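Local atomic coordinates of Thiol:disulfide interchange protein DsbL (Escherichia coli, PDB entry 3C7M), a protein that introduces disulfide bonds into other proteins by passing on its own, working with DsbI to form an essential disulfide in the periplasmic arylsulfate sulfotransferase AssT. Residues D6-E11 against K171-T176; I22-Y27 against V163-V168. One frame throughout, in Å; residues are numbered along the deposited sequence.

Contact 1: D6-E11 against K171-T176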
loop_
_atom_site.group_PDB
_atom_site.type_symbol
_atom_site.label_atom_id
_atom_site.label_comp_id
_atom_site.label_asym_id
_atom_site.label_seq_id
_atom_site.Cartn_x
_atom_site.Cartn_y
_atom_site.Cartn_z
ATOM N N ASP A 6 4.809 -20.839 2.675
ATOM C CA ASP A 6 4.844 -19.554 3.372
ATOM C C ASP A 6 5.142 -18.390 2.436
ATOM O O ASP A 6 4.692 -17.266 2.668
ATOM C CB ASP A 6 5.850 -19.612 4.515
ATOM C CG ASP A 6 5.466 -20.639 5.557
ATOM O OD1 ASP A 6 4.446 -20.426 6.242
ATOM O OD2 ASP A 6 6.173 -21.661 5.674
ATOM N N TYR A 7 5.898 -18.672 1.379
ATOM C CA TYR A 7 6.301 -17.654 0.427
ATOM C C TYR A 7 6.673 -18.298 -0.899
ATOM O O TYR A 7 6.814 -19.521 -0.997
ATOM C CB TYR A 7 7.493 -16.851 0.969
ATOM C CG TYR A 7 8.785 -17.640 1.048
ATOM C CD1 TYR A 7 9.064 -18.444 2.154
ATOM C CD2 TYR A 7 9.719 -17.593 0.015
ATOM C CE1 TYR A 7 10.246 -19.177 2.230
ATOM C CE2 TYR A 7 10.903 -18.321 0.080
ATOM C CZ TYR A 7 11.157 -19.113 1.188
ATOM O OH TYR A 7 12.327 -19.833 1.251
ATOM N N MET A 8 6.831 -17.460 -1.914
ATOM C CA MET A 8 7.365 -17.881 -3.207
ATOM C C MET A 8 8.358 -16.833 -3.705
ATOM O O MET A 8 8.418 -15.712 -3.178
ATOM C CB MET A 8 6.241 -18.150 -4.217
ATOM C CG MET A 8 5.312 -16.972 -4.509
ATOM S SD MET A 8 5.943 -15.794 -5.726
ATOM C CE MET A 8 5.935 -16.768 -7.235
ATOM N N VAL A 9 9.155 -17.206 -4.700
ATOM C CA VAL A 9 10.134 -16.303 -5.283
ATOM C C VAL A 9 9.586 -15.775 -6.605
ATOM O O VAL A 9 9.260 -16.551 -7.507
ATOM C CB VAL A 9 11.502 -16.996 -5.522
ATOM C CG1 VAL A 9 12.515 -16.003 -6.068
ATOM C CG2 VAL A 9 12.020 -17.624 -4.224
ATOM N N LEU A 10 9.477 -14.451 -6.703
ATOM C CA LEU A 10 9.012 -13.802 -7.924
ATOM C C LEU A 10 9.992 -14.061 -9.059
ATOM O O LEU A 10 11.199 -13.853 -8.907
ATOM C CB LEU A 10 8.866 -12.287 -7.722
ATOM C CG LEU A 10 7.800 -11.784 -6.740
ATOM C CD1 LEU A 10 7.932 -10.285 -6.536
ATOM C CD2 LEU A 10 6.405 -12.133 -7.216
ATOM N N GLU A 11 9.482 -14.515 -10.200
ATOM C CA GLU A 11 10.353 -14.732 -11.355
ATOM C C GLU A 11 10.809 -13.392 -11.927
ATOM O O GLU A 11 11.937 -13.265 -12.413
ATOM C CB GLU A 11 9.674 -15.601 -12.420
ATOM C CG GLU A 11 10.612 -16.076 -13.546
ATOM C CD GLU A 11 11.760 -16.953 -13.057
ATOM O OE1 GLU A 11 11.604 -17.647 -12.030
ATOM O OE2 GLU A 11 12.826 -16.947 -13.708
ATOM N N LYS A 171 11.720 -9.473 -3.989
ATOM C CA LYS A 171 11.969 -10.826 -4.498
ATOM C C LYS A 171 11.073 -11.902 -3.892
ATOM O O LYS A 171 10.635 -12.825 -4.584
ATOM C CB LYS A 171 13.448 -11.189 -4.295
ATOM C CG LYS A 171 13.845 -12.604 -4.695
ATOM C CD LYS A 171 15.355 -12.768 -4.676
ATOM C CE LYS A 171 15.761 -14.174 -5.091
ATOM N NZ LYS A 171 17.241 -14.322 -5.097
ATOM N N TYR A 172 10.799 -11.785 -2.596
ATOM C CA TYR A 172 10.118 -12.853 -1.873
ATOM C C TYR A 172 8.703 -12.447 -1.522
ATOM O O TYR A 172 8.497 -11.580 -0.678
ATOM C CB TYR A 172 10.909 -13.224 -0.609
ATOM C CG TYR A 172 12.339 -13.615 -0.912
ATOM C CD1 TYR A 172 12.636 -14.871 -1.447
ATOM C CD2 TYR A 172 13.390 -12.729 -0.681
ATOM C CE1 TYR A 172 13.951 -15.237 -1.744
ATOM C CE2 TYR A 172 14.714 -13.086 -0.978
ATOM C CZ TYR A 172 14.976 -14.344 -1.508
ATOM O OH TYR A 172 16.278 -14.711 -1.793
ATOM N N LEU A 173 7.737 -13.074 -2.189
ATOM C CA LEU A 173 6.329 -12.789 -1.977
ATOM C C LEU A 173 5.740 -13.728 -0.929
ATOM O O LEU A 173 5.684 -14.952 -1.115
ATOM C CB LEU A 173 5.556 -12.900 -3.300
ATOM C CG LEU A 173 4.022 -12.819 -3.273
ATOM C CD1 LEU A 173 3.514 -11.587 -2.551
ATOM C CD2 LEU A 173 3.466 -12.832 -4.688
ATOM N N ILE A 174 5.286 -13.156 0.178
ATOM C CA ILE A 174 4.627 -13.959 1.199
ATOM C C ILE A 174 3.255 -14.429 0.707
ATOM O O ILE A 174 2.558 -13.691 0.014
ATOM C CB ILE A 174 4.508 -13.172 2.520
ATOM C CG1 ILE A 174 5.919 -12.855 3.041
ATOM C CG2 ILE A 174 3.658 -13.937 3.555
ATOM C CD1 ILE A 174 5.968 -11.863 4.193
ATOM N N TYR A 175 2.881 -15.668 1.026
ATOM C CA TYR A 175 1.517 -16.108 0.770
ATOM C C TYR A 175 0.619 -15.611 1.899
ATOM O O TYR A 175 0.721 -16.073 3.044
ATOM C CB TYR A 175 1.423 -17.640 0.633
ATOM C CG TYR A 175 1.864 -18.155 -0.723
ATOM C CD1 TYR A 175 1.116 -17.877 -1.869
ATOM C CD2 TYR A 175 3.025 -18.912 -0.864
ATOM C CE1 TYR A 175 1.515 -18.338 -3.118
ATOM C CE2 TYR A 175 3.432 -19.384 -2.110
ATOM C CZ TYR A 175 2.675 -19.085 -3.231
ATOM O OH TYR A 175 3.085 -19.551 -4.465
ATOM N N THR A 176 -0.258 -14.666 1.573
ATOM C CA THR A 176 -1.146 -14.058 2.561
ATOM C C THR A 176 -1.934 -15.077 3.391
ATOM O O THR A 176 -2.077 -14.916 4.601
ATOM C CB THR A 176 -2.073 -13.014 1.894
ATOM O OG1 THR A 176 -1.262 -11.971 1.347
ATOM C CG2 THR A 176 -3.068 -12.420 2.889
#
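Y7, M8 and V9 run antiparallel to Y172, L173 and I174, and four backbone hydrogen bonds spaced from D6 to L10 tie the two strands. The hydrogen-bonded pair M8 and L173 carries two of them: M8 N gives to L173 O at 2.9 Å, and L173 N returns a bond of equal length to M8 O. Beyond one end of this pair L10 N reaches K171 O (2.9 Å, 166° at the hydrogen); beyond the other, Y175 N gives to D6 O, standing above that carbonyl's plane. S178 OG bonds to Y175 O and is only weakly placed toward D6 O, and the D6 carboxylate turns off to T2 N through OD2. CA-H contacts add to these: Y7 CA lies 3.2 Å from L173 O, while the CA atoms of Y172 and V9 approach M8 O and K171 O.

On one face M8 has its CG between backbone N and carbonyl carbon (chi1 59°); the M8 and Y175 side chains cross at about a right angle, M8 CB and CG against the hydroxyl end, CG 3.6 Å from Y175 CZ, and M8 SD settles 3.8 Å from L173 CB. L10 CD2 meets L173 CD2 beside it, and I160 of helix 154-161 touches M8, L10 and L173. On the other face V9 CG2 lies 3.9 Å from Y172 CE1, and the Y7 and Y172 side chains lie alongside each other, Y7 CE2 4.2 Å from Y172 CD1, both touching L192 of helix 182-193. K171 lays its CG over the centre of the Y172 ring. On the side turned to strand 165-168, K171 and Y172 lie opposite the single residue V168, a classic beta bulge, and the short strand 7-9 closes this side of the thioredoxin-fold sheet.

Contact 2: I22-Y27 against V163-V168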
loop_
_atom_site.group_PDB
_atom_site.type_symbol
_atom_site.label_atom_id
_atom_site.label_comp_id
_atom_site.label_asym_id
_atom_site.label_seq_id
_atom_site.Cartn_x
_atom_site.Cartn_y
_atom_site.Cartn_z
ATOM N N ILE A 22 7.505 -4.291 0.714
ATOM C CA ILE A 22 6.502 -3.702 -0.161
ATOM C C ILE A 22 5.176 -4.382 0.126
ATOM O O ILE A 22 5.116 -5.602 0.291
ATOM C CB ILE A 22 6.904 -3.849 -1.654
ATOM C CG1 ILE A 22 8.042 -2.873 -1.979
ATOM C CG2 ILE A 22 5.695 -3.632 -2.582
ATOM C CD1 ILE A 22 8.676 -3.061 -3.354
ATOM N N LYS A 23 4.117 -3.584 0.243
ATOM C CA LYS A 23 2.780 -4.145 0.351
ATOM C C LYS A 23 1.949 -3.664 -0.823
ATOM O O LYS A 23 1.576 -2.486 -0.888
ATOM C CB LYS A 23 2.100 -3.773 1.669
ATOM C CG LYS A 23 0.722 -4.418 1.808
ATOM C CD LYS A 23 -0.140 -3.733 2.842
ATOM C CE LYS A 23 -0.430 -2.307 2.396
ATOM N NZ LYS A 23 -1.749 -1.847 2.889
ATOM N N VAL A 24 1.684 -4.569 -1.758
ATOM C CA VAL A 24 0.781 -4.257 -2.861
ATOM C C VAL A 24 -0.643 -4.350 -2.329
ATOM O O VAL A 24 -1.028 -5.352 -1.728
ATOM C CB VAL A 24 0.981 -5.189 -4.075
ATOM C CG1 VAL A 24 0.084 -4.737 -5.231
ATOM C CG2 VAL A 24 2.452 -5.182 -4.503
ATOM N N PHE A 25 -1.423 -3.292 -2.518
ATOM C CA PHE A 25 -2.784 -3.279 -1.983
ATOM C C PHE A 25 -3.713 -2.484 -2.879
ATOM O O PHE A 25 -3.266 -1.796 -3.796
ATOM C CB PHE A 25 -2.805 -2.720 -0.550
ATOM C CG PHE A 25 -2.720 -1.219 -0.481
ATOM C CD1 PHE A 25 -1.548 -0.545 -0.856
ATOM C CD2 PHE A 25 -3.820 -0.473 -0.072
ATOM C CE1 PHE A 25 -1.479 0.851 -0.812
ATOM C CE2 PHE A 25 -3.748 0.920 -0.027
ATOM C CZ PHE A 25 -2.577 1.572 -0.394
ATOM N N SER A 26 -5.008 -2.611 -2.608
ATOM C CA SER A 26 -6.031 -1.789 -3.264
ATOM C C SER A 26 -7.029 -1.316 -2.231
ATOM O O SER A 26 -7.419 -2.083 -1.349
ATOM C CB SER A 26 -6.779 -2.603 -4.320
ATOM O OG SER A 26 -7.970 -1.940 -4.725
ATOM N N TYR A 27 -7.461 -0.063 -2.346
ATOM C CA TYR A 27 -8.498 0.463 -1.462
ATOM C C TYR A 27 -9.766 -0.413 -1.511
ATOM O O TYR A 27 -10.521 -0.487 -0.533
ATOM C CB TYR A 27 -8.837 1.915 -1.841
ATOM C CG TYR A 27 -9.726 2.018 -3.063
ATOM C CD1 TYR A 27 -9.196 1.916 -4.349
ATOM C CD2 TYR A 27 -11.102 2.189 -2.927
ATOM C CE1 TYR A 27 -10.016 1.980 -5.473
ATOM C CE2 TYR A 27 -11.924 2.263 -4.038
ATOM C CZ TYR A 27 -11.383 2.157 -5.299
ATOM O OH TYR A 27 -12.209 2.241 -6.390
ATOM N N VAL A 163 -4.258 -9.582 -3.827
ATOM C CA VAL A 163 -3.822 -8.591 -2.851
ATOM C C VAL A 163 -4.499 -8.876 -1.506
ATOM O O VAL A 163 -5.601 -9.430 -1.474
ATOM C CB VAL A 163 -4.079 -7.131 -3.328
ATOM C CG1 VAL A 163 -3.112 -6.752 -4.442
ATOM C CG2 VAL A 163 -5.529 -6.936 -3.774
ATOM N N PRO A 164 -3.849 -8.511 -0.389
ATOM C CA PRO A 164 -2.545 -7.863 -0.298
ATOM C C PRO A 164 -1.402 -8.782 -0.705
ATOM O O PRO A 164 -1.514 -10.010 -0.591
ATOM C CB PRO A 164 -2.424 -7.517 1.186
ATOM C CG PRO A 164 -3.302 -8.512 1.874
ATOM C CD PRO A 164 -4.440 -8.749 0.940
ATOM N N ALA A 165 -0.320 -8.174 -1.176
ATOM C CA ALA A 165 0.881 -8.915 -1.542
ATOM C C ALA A 165 2.067 -8.271 -0.822
ATOM O O ALA A 165 2.522 -7.174 -1.184
ATOM C CB ALA A 165 1.064 -8.911 -3.055
ATOM N N TYR A 166 2.546 -8.951 0.219
ATOM C CA TYR A 166 3.710 -8.488 0.971
ATOM C C TYR A 166 4.967 -9.096 0.379
ATOM O O TYR A 166 5.102 -10.323 0.323
ATOM C CB TYR A 166 3.604 -8.867 2.443
ATOM C CG TYR A 166 2.437 -8.248 3.174
ATOM C CD1 TYR A 166 1.204 -8.897 3.223
ATOM C CD2 TYR A 166 2.575 -7.035 3.859
ATOM C CE1 TYR A 166 0.125 -8.349 3.924
ATOM C CE2 TYR A 166 1.498 -6.484 4.568
ATOM C CZ TYR A 166 0.280 -7.151 4.594
ATOM O OH TYR A 166 -0.807 -6.630 5.271
ATOM N N VAL A 167 5.867 -8.226 -0.061
ATOM C CA VAL A 167 7.083 -8.621 -0.767
ATOM C C VAL A 167 8.321 -8.121 -0.020
ATOM O O VAL A 167 8.413 -6.947 0.338
ATOM C CB VAL A 167 7.086 -8.063 -2.214
ATOM C CG1 VAL A 167 8.367 -8.467 -2.946
ATOM C CG2 VAL A 167 5.854 -8.550 -2.994
ATOM N N VAL A 168 9.272 -9.020 0.212
ATOM C CA VAL A 168 10.513 -8.664 0.884
ATOM C C VAL A 168 11.626 -8.509 -0.138
ATOM O O VAL A 168 11.881 -9.427 -0.932
ATOM C CB VAL A 168 10.914 -9.735 1.933
ATOM C CG1 VAL A 168 12.189 -9.333 2.661
ATOM C CG2 VAL A 168 9.786 -9.947 2.932
#
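K23 sends CG anti to its backbone N (chi1 -177°) while Y166 sets its ring anti to its own carbonyl carbon (chi1 -63°), and the two side chains lie alongside. K23 CG therefore sits over one face of the Y166 ring, 3.9 Å from the centroid and offset toward the rim, a CH-pi contact continued by K23 CD, 3.6 Å from Y166 CE2. The chain then bends and carries NZ to a salt bridge with D36, and Y166 OH bonds to T40 OG1.

On the other face V24 CB meets A165 CB at 3.9 Å, and V24 and V163 cross at about a right angle, CG1 to CG1; V157 of helix 154-161 touches V24 and A165. I22 N to V167 O and V167 N to I22 O are both 2.8 Å; V24 N gives to A165 O, and A165 N approaches V24 O on a lone pair. The peptide before P164 is cis, as in thioredoxin-fold oxidoreductases. Aliphatic packing and the CH-pi contact thus join four backbone bonds, the lysine charge answered by D36, consistent with a fixed place for the cis-proline loop beside the CxxC cysteines, V163 touching C29 and C32, P164 touching C32.

How the contacts relate
Both contacts belong to one mixed sheet, with strands 165-168 and 172-174 as neighbours: I174 N to Y166 O, at 2.8 Å, joins contact 1 to contact 2, and T176 OG1 holds P164 O. Contact 2 is the core pairing, its centre about 6 Å from the centre of the chain, and through V163 and P164 it borders the redox-active site. Contact 1, about 17 Å out, is partly buried and involves an outermost strand. Helix 154-161 packs on both. Their chemistry follows place: inside, a buried lysine lies on Y166 and bridges to D36 among small aliphatic groups; farther out, the exposed K171 lies on Y172, and M8 brings a thioether.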